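PDB 3GQS: adenylate cyclase-like protein from Chlamydia trachomatis, which is of unknown function but carries in this fragment a forkhead-associated (FHA) domain, a fold that in many relatives recognises phosphothreonine peptides. Local coordinates for residues Ile52-Gly55 against Ser59-Ile62; Phe19-Gly24 against Ala36-Ser41. All blocks are in the same frame, centred on the assembly; numbering follows the deposited sequence.

Contact 1 of 2, residues Ile52-Gly55 against Ser59-Ile62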
ATOM      1  N   ILE A  52       3.349  -2.967  -3.520  1.00 27.46           N
ATOM      2  CA  ILE A  52       4.098  -3.117  -2.275  1.00 27.62           C
ATOM      3  C   ILE A  52       4.909  -4.391  -2.377  1.00 27.17           C
ATOM      4  O   ILE A  52       4.382  -5.460  -2.563  1.00 27.62           O
ATOM      5  CB  ILE A  52       3.155  -3.148  -1.013  1.00 28.27           C
ATOM      6  CG1 ILE A  52       2.303  -1.882  -0.982  1.00 28.34           C
ATOM      7  CG2 ILE A  52       3.958  -3.367   0.327  1.00 25.20           C
ATOM      8  CD1 ILE A  52       1.248  -1.858   0.189  1.00 28.50           C
ATOM      9  N   ILE A  53       6.210  -4.236  -2.307  1.00 27.47           N
ATOM     10  CA  ILE A  53       7.139  -5.336  -2.489  1.00 26.79           C
ATOM     11  C   ILE A  53       7.798  -5.629  -1.176  1.00 26.68           C
ATOM     12  O   ILE A  53       8.502  -4.801  -0.616  1.00 25.99           O
ATOM     13  CB  ILE A  53       8.200  -4.980  -3.543  1.00 27.54           C
ATOM     14  CG1 ILE A  53       7.539  -4.886  -4.925  1.00 28.73           C
ATOM     15  CG2 ILE A  53       9.363  -6.029  -3.570  1.00 25.19           C
ATOM     16  CD1 ILE A  53       8.075  -3.758  -5.771  1.00 30.36           C
ATOM     17  N   ILE A  54       7.561  -6.812  -0.660  1.00 27.88           N
ATOM     18  CA  ILE A  54       8.202  -7.195   0.597  1.00 29.09           C
ATOM     19  C   ILE A  54       9.392  -8.034   0.219  1.00 30.54           C
ATOM     20  O   ILE A  54       9.255  -9.105  -0.354  1.00 30.60           O
ATOM     21  CB  ILE A  54       7.273  -7.920   1.568  1.00 29.73           C
ATOM     22  CG1 ILE A  54       6.189  -6.923   2.071  1.00 30.88           C
ATOM     23  CG2 ILE A  54       8.054  -8.428   2.782  1.00 26.99           C
ATOM     24  CD1 ILE A  54       4.952  -7.105   1.427  1.00 32.53           C
ATOM     25  N   GLY A  55      10.567  -7.491   0.498  1.00 32.15           N
ATOM     26  CA  GLY A  55      11.810  -8.180   0.228  1.00 33.32           C
ATOM     27  C   GLY A  55      11.952  -9.306   1.223  1.00 34.85           C
ATOM     28  O   GLY A  55      11.219  -9.398   2.195  1.00 35.61           O
ATOM     29  N   SER A  59      12.655  -5.699   4.649  1.00 38.21           N
ATOM     30  CA  SER A  59      12.602  -4.406   3.973  1.00 37.53           C
ATOM     31  C   SER A  59      11.373  -4.326   3.068  1.00 36.39           C
ATOM     32  O   SER A  59      10.960  -5.307   2.453  1.00 35.94           O
ATOM     33  CB  SER A  59      13.842  -4.201   3.147  1.00 37.20           C
ATOM     34  OG  SER A  59      14.167  -5.419   2.500  1.00 40.15           O
ATOM     35  N   VAL A  60      10.804  -3.138   2.975  1.00 35.23           N
ATOM     36  CA  VAL A  60       9.642  -2.927   2.140  1.00 34.05           C
ATOM     37  C   VAL A  60       9.839  -1.779   1.170  1.00 33.01           C
ATOM     38  O   VAL A  60      10.400  -0.758   1.509  1.00 32.00           O
ATOM     39  CB  VAL A  60       8.362  -2.671   2.974  1.00 34.35           C
ATOM     40  CG1 VAL A  60       7.146  -2.686   2.078  1.00 33.17           C
ATOM     41  CG2 VAL A  60       8.189  -3.718   4.038  1.00 33.26           C
ATOM     42  N   LEU A  61       9.333  -1.961  -0.043  1.00 32.05           N
ATOM     43  CA  LEU A  61       9.341  -0.889  -1.030  1.00 30.89           C
ATOM     44  C   LEU A  61       7.934  -0.610  -1.470  1.00 29.98           C
ATOM     45  O   LEU A  61       7.085  -1.491  -1.550  1.00 29.28           O
ATOM     46  CB  LEU A  61      10.195  -1.256  -2.250  1.00 30.99           C
ATOM     47  CG  LEU A  61      11.720  -1.308  -2.036  1.00 33.05           C
ATOM     48  CD1 LEU A  61      12.422  -2.229  -3.095  1.00 34.26           C
ATOM     49  CD2 LEU A  61      12.356   0.099  -2.054  1.00 32.72           C
ATOM     50  N   ILE A  62       7.666   0.636  -1.759  1.00 29.50           N
ATOM     51  CA  ILE A  62       6.385   0.980  -2.322  1.00 29.04           C
ATOM     52  C   ILE A  62       6.664   1.737  -3.592  1.00 29.07           C
ATOM     53  O   ILE A  62       7.672   2.406  -3.741  1.00 28.16           O
ATOM     54  CB  ILE A  62       5.513   1.818  -1.382  1.00 29.55           C
ATOM     55  CG1 ILE A  62       4.169   2.123  -2.055  1.00 28.54           C
ATOM     56  CG2 ILE A  62       6.253   3.097  -0.966  1.00 27.42           C
ATOM     57  CD1 ILE A  62       2.965   2.202  -1.074  1.00 28.47           C
TER
HETATM   58  O   HOH W   1      11.465  -4.854  -0.971  1.00 31.54           O
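Ile53 and Leu61 exchange a pair of backbone hydrogen bonds: Leu61 N donates to Ile53 O at 3.0 Å, in the carbonyl plane, and Ile53 N returns a bond to Leu61 O. The second donor sits 19° off the plane of its carbonyl, though both N-H groups point almost straight at their oxygens. Each carbonyl also receives a CA-H...O contact, from Val60 CA to Ile53 O (3.5 Å) and from Ile52 CA to Leu61 O. A water adds a third donor to Ile53 O (3.0 Å) and reaches Ser59 O only weakly.

One face of this antiparallel ladder carries Ile52, Ile54, Val60 and Ile62, all buried; the other carries Ile53 beside Leu61, partly exposed. On the buried face the closest meeting is diagonal. With Val60 CG1 anti to its own nitrogen (chi1 -171°), that methyl comes within 3.7 Å of Ile52 CG2, the two side chains crossing obliquely. Ile52 CG1 lies 4.1 Å from Ile62 CD1. Beta-branched isoleucine and valine suit these sites because branching at CB fits the extended backbone and gives methyls for core packing. Past the ladder Gly55 N bonds to Ser59 O at 3.0 Å, and Gly55 presents just its CA to Ser59 OG, 4.3 Å away.

The two strands form a beta hairpin in the middle of the mixed sheet. On one flank Ile52 pairs with Tyr27 of strand 26-30 and Ile54 with the preceding Lys25; on the other Ile62 pairs with Ser82 of strand 81-83, while Phe97 and Leu99 of the opposing sheet cover the buried face.

Contact 2 of 2, residues Phe19-Gly24 against Ala36-Ser41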
ATOM      1  N   PHE A  19      -4.409  -7.283   6.242  1.00 26.82           N
ATOM      2  CA  PHE A  19      -3.896  -8.353   5.354  0.50 25.43           C
ATOM      3  C   PHE A  19      -2.398  -8.614   5.580  1.00 24.46           C
ATOM      4  O   PHE A  19      -1.582  -7.716   5.519  1.00 23.99           O
ATOM      5  CB  PHE A  19      -4.144  -7.993   3.887  0.50 25.11           C
ATOM      6  CG  PHE A  19      -4.169  -9.197   2.935  0.50 24.25           C
ATOM      7  CD1 PHE A  19      -4.954 -10.304   3.207  0.50 22.96           C
ATOM      8  CD2 PHE A  19      -3.431  -9.180   1.760  0.50 23.32           C
ATOM      9  CE1 PHE A  19      -4.999 -11.382   2.343  0.50 23.90           C
ATOM     10  CE2 PHE A  19      -3.464 -10.249   0.887  0.50 25.98           C
ATOM     11  CZ  PHE A  19      -4.248 -11.358   1.178  0.50 25.69           C
ATOM     12  N   HIS A  20      -2.060  -9.867   5.857  1.00 23.56           N
ATOM     13  CA  HIS A  20      -0.662 -10.299   6.032  1.00 22.12           C
ATOM     14  C   HIS A  20       0.017 -10.233   4.688  1.00 20.93           C
ATOM     15  O   HIS A  20      -0.464 -10.776   3.734  1.00 20.96           O
ATOM     16  CB  HIS A  20      -0.627 -11.712   6.570  1.00 22.15           C
ATOM     17  CG  HIS A  20       0.733 -12.306   6.687  1.00 20.52           C
ATOM     18  ND1 HIS A  20       0.948 -13.663   6.555  1.00 22.93           N
ATOM     19  CD2 HIS A  20       1.937 -11.763   6.984  1.00 22.26           C
ATOM     20  CE1 HIS A  20       2.231 -13.928   6.744  1.00 20.50           C
ATOM     21  NE2 HIS A  20       2.854 -12.796   7.014  1.00 21.53           N
ATOM     22  N   LEU A  21       1.080  -9.468   4.628  1.00 20.77           N
ATOM     23  CA  LEU A  21       1.846  -9.282   3.407  1.00 22.44           C
ATOM     24  C   LEU A  21       3.120 -10.149   3.572  1.00 22.08           C
ATOM     25  O   LEU A  21       3.955  -9.919   4.454  1.00 21.89           O
ATOM     26  CB  LEU A  21       2.195  -7.801   3.193  1.00 21.99           C
ATOM     27  CG  LEU A  21       1.022  -6.811   3.017  1.00 22.87           C
ATOM     28  CD1 LEU A  21       1.553  -5.408   2.751  1.00 23.88           C
ATOM     29  CD2 LEU A  21       0.079  -7.226   1.948  1.00 20.39           C
ATOM     30  N   ASP A  22       3.224 -11.144   2.727  1.00 22.92           N
ATOM     31  CA  ASP A  22       4.254 -12.253   2.884  1.00 23.31           C
ATOM     32  C   ASP A  22       5.615 -11.766   2.480  1.00 23.80           C
ATOM     33  O   ASP A  22       5.742 -10.937   1.566  1.00 23.90           O
ATOM     34  CB  ASP A  22       3.875 -13.464   2.033  1.00 22.51           C
ATOM     35  CG  ASP A  22       2.706 -14.269   2.607  1.00 25.41           C
ATOM     36  OD1 ASP A  22       2.536 -14.274   3.834  1.00 31.91           O
ATOM     37  OD2 ASP A  22       1.957 -14.951   1.856  1.00 27.94           O
ATOM     38  N   SER A  23       6.657 -12.291   3.116  1.00 24.51           N
ATOM     39  CA  SER A  23       8.015 -11.890   2.760  1.00 24.34           C
ATOM     40  C   SER A  23       8.357 -12.480   1.380  1.00 25.26           C
ATOM     41  O   SER A  23       8.025 -13.643   1.055  1.00 25.17           O
ATOM     42  CB  SER A  23       9.033 -12.290   3.844  1.00 24.98           C
ATOM     43  OG  SER A  23       9.444 -13.606   3.645  1.00 22.61           O
ATOM     44  N   GLY A  24       9.008 -11.675   0.549  1.00 26.06           N
ATOM     45  CA  GLY A  24       9.294 -12.097  -0.852  1.00 26.86           C
ATOM     46  C   GLY A  24       8.103 -11.955  -1.808  1.00 27.43           C
ATOM     47  O   GLY A  24       8.128 -12.438  -2.937  1.00 26.85           O
ATOM     48  N   ALA A  36      -5.922  -5.813  -9.096  1.00 25.09           N
ATOM     49  CA  ALA A  36      -5.390  -5.555  -7.777  1.00 23.86           C
ATOM     50  C   ALA A  36      -5.498  -6.789  -6.895  1.00 22.81           C
ATOM     51  O   ALA A  36      -6.414  -7.588  -7.037  1.00 20.88           O
ATOM     52  CB  ALA A  36      -6.083  -4.300  -7.093  1.00 24.06           C
ATOM     53  N   ASP A  37      -4.527  -6.925  -5.986  1.00 22.58           N
ATOM     54  CA  ASP A  37      -4.568  -7.953  -4.906  1.00 23.58           C
ATOM     55  C   ASP A  37      -5.263  -7.464  -3.601  1.00 24.06           C
ATOM     56  O   ASP A  37      -5.899  -8.248  -2.916  1.00 22.97           O
ATOM     57  CB  ASP A  37      -3.155  -8.387  -4.567  1.00 23.71           C
ATOM     58  CG  ASP A  37      -2.369  -8.801  -5.824  1.00 21.04           C
ATOM     59  OD1 ASP A  37      -2.847  -9.616  -6.584  1.00 23.97           O
ATOM     60  OD2 ASP A  37      -1.333  -8.240  -6.066  1.00 22.33           O
ATOM     61  N   ILE A  38      -5.103  -6.184  -3.288  1.00 25.27           N
ATOM     62  CA  ILE A  38      -5.830  -5.536  -2.138  1.00 26.29           C
ATOM     63  C   ILE A  38      -6.787  -4.535  -2.811  1.00 27.51           C
ATOM     64  O   ILE A  38      -6.373  -3.534  -3.399  1.00 26.06           O
ATOM     65  CB  ILE A  38      -4.866  -4.877  -1.120  1.00 26.76           C
ATOM     66  CG1 ILE A  38      -3.900  -5.961  -0.541  1.00 24.94           C
ATOM     67  CG2 ILE A  38      -5.682  -4.147  -0.020  1.00 24.57           C
ATOM     68  CD1 ILE A  38      -2.642  -5.447   0.176  1.00 24.46           C
ATOM     69  N   VAL A  39      -8.061  -4.892  -2.840  1.00 29.55           N
ATOM     70  CA  VAL A  39      -9.016  -4.119  -3.606  1.00 31.12           C
ATOM     71  C   VAL A  39      -9.753  -3.154  -2.659  1.00 32.92           C
ATOM     72  O   VAL A  39     -10.455  -3.573  -1.725  1.00 33.89           O
ATOM     73  CB  VAL A  39      -9.983  -5.007  -4.386  1.00 30.50           C
ATOM     74  CG1 VAL A  39     -10.873  -4.138  -5.374  1.00 29.70           C
ATOM     75  CG2 VAL A  39      -9.218  -6.085  -5.102  1.00 29.74           C
ATOM     76  N   LEU A  40      -9.606  -1.870  -2.948  1.00 34.40           N
ATOM     77  CA  LEU A  40     -10.281  -0.776  -2.204  1.00 36.50           C
ATOM     78  C   LEU A  40     -11.284  -0.054  -3.119  1.00 37.07           C
ATOM     79  O   LEU A  40     -10.923   0.473  -4.176  1.00 37.56           O
ATOM     80  CB  LEU A  40      -9.260   0.243  -1.690  1.00 37.15           C
ATOM     81  CG  LEU A  40      -7.983  -0.315  -1.032  1.00 38.52           C
ATOM     82  CD1 LEU A  40      -6.830   0.718  -1.027  1.00 40.02           C
ATOM     83  CD2 LEU A  40      -8.346  -0.819   0.375  1.00 40.32           C
ATOM     84  N   SER A  41     -12.534  -0.020  -2.704  1.00 37.93           N
ATOM     85  CA  SER A  41     -13.636   0.441  -3.588  1.00 38.73           C
ATOM     86  C   SER A  41     -13.771   1.975  -3.798  1.00 38.69           C
ATOM     87  O   SER A  41     -14.653   2.410  -4.486  1.00 39.87           O
ATOM     88  CB  SER A  41     -14.969  -0.141  -3.108  1.00 38.45           C
ATOM     89  OG  SER A  41     -15.208   0.195  -1.751  1.00 40.14           O
TER
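Ile38, which meets Leu21 and Phe19, follows Asp37, whose OD2 accepts a hydrogen bond from Ile28 N; the carboxylate turns away from the contact and ties the start of the short strand 38-39 to strand 26-30. Ile38 itself meets its two partners through carbon alone. Their backbones bond within their own sheets, Ile38 to Ile28 and Gly30, Phe19 to Leu7 and Leu21 to Phe5.

The closest approach is between methyls, Leu21 CD2 to Ile38 CD1 at 3.7 Å, and the two side chains cross at about a right angle. Ile38 is extended, with CG1 lying anti to the carbonyl carbon (chi1 -60°) and CD1 carried on outward (chi2 164°), which sends the thin end of the chain across to Leu21. Its shaft passes the Phe19 ring obliquely, with Ile38 CG1 4.0 Å from Phe19 CD2.

Leucine suits the buried position, where its side chain also packs on Tyr27, Ile52 and Ile54; isoleucine suits a beta strand whose side chain must span the gap to the facing sheet, where Leu7 also receives it. Ile38 and Leu21 thus pack between the edge strands of the two sheets of the FHA beta sandwich. With dispersion and the exclusion of water as its adhesive, the contact has no directional bond to fix the side chains exactly, which is compatible with Phe19 being modelled in two conformers at the exposed margin.

Overall arrangement
Both contacts belong to the beta sandwich of the FHA domain, but they hold it together in different directions. Contact 1 joins adjacent strands inside one sheet, so backbone hydrogen bonds set its register and one side-chain face enters the core. Contact 2 bridges the two sheets near their margins, strand 18-21 being the outermost of one and strand 38-39 of the other; it is smaller, purely apolar and partly open to solvent. Leu21 links them: beyond its touch with Ile38, its CB packs against Ile54 CD1 and its CD1 lies 4.0 Å from Ile52 CG2, making the hairpin's buried face continuous with the sandwich's edge.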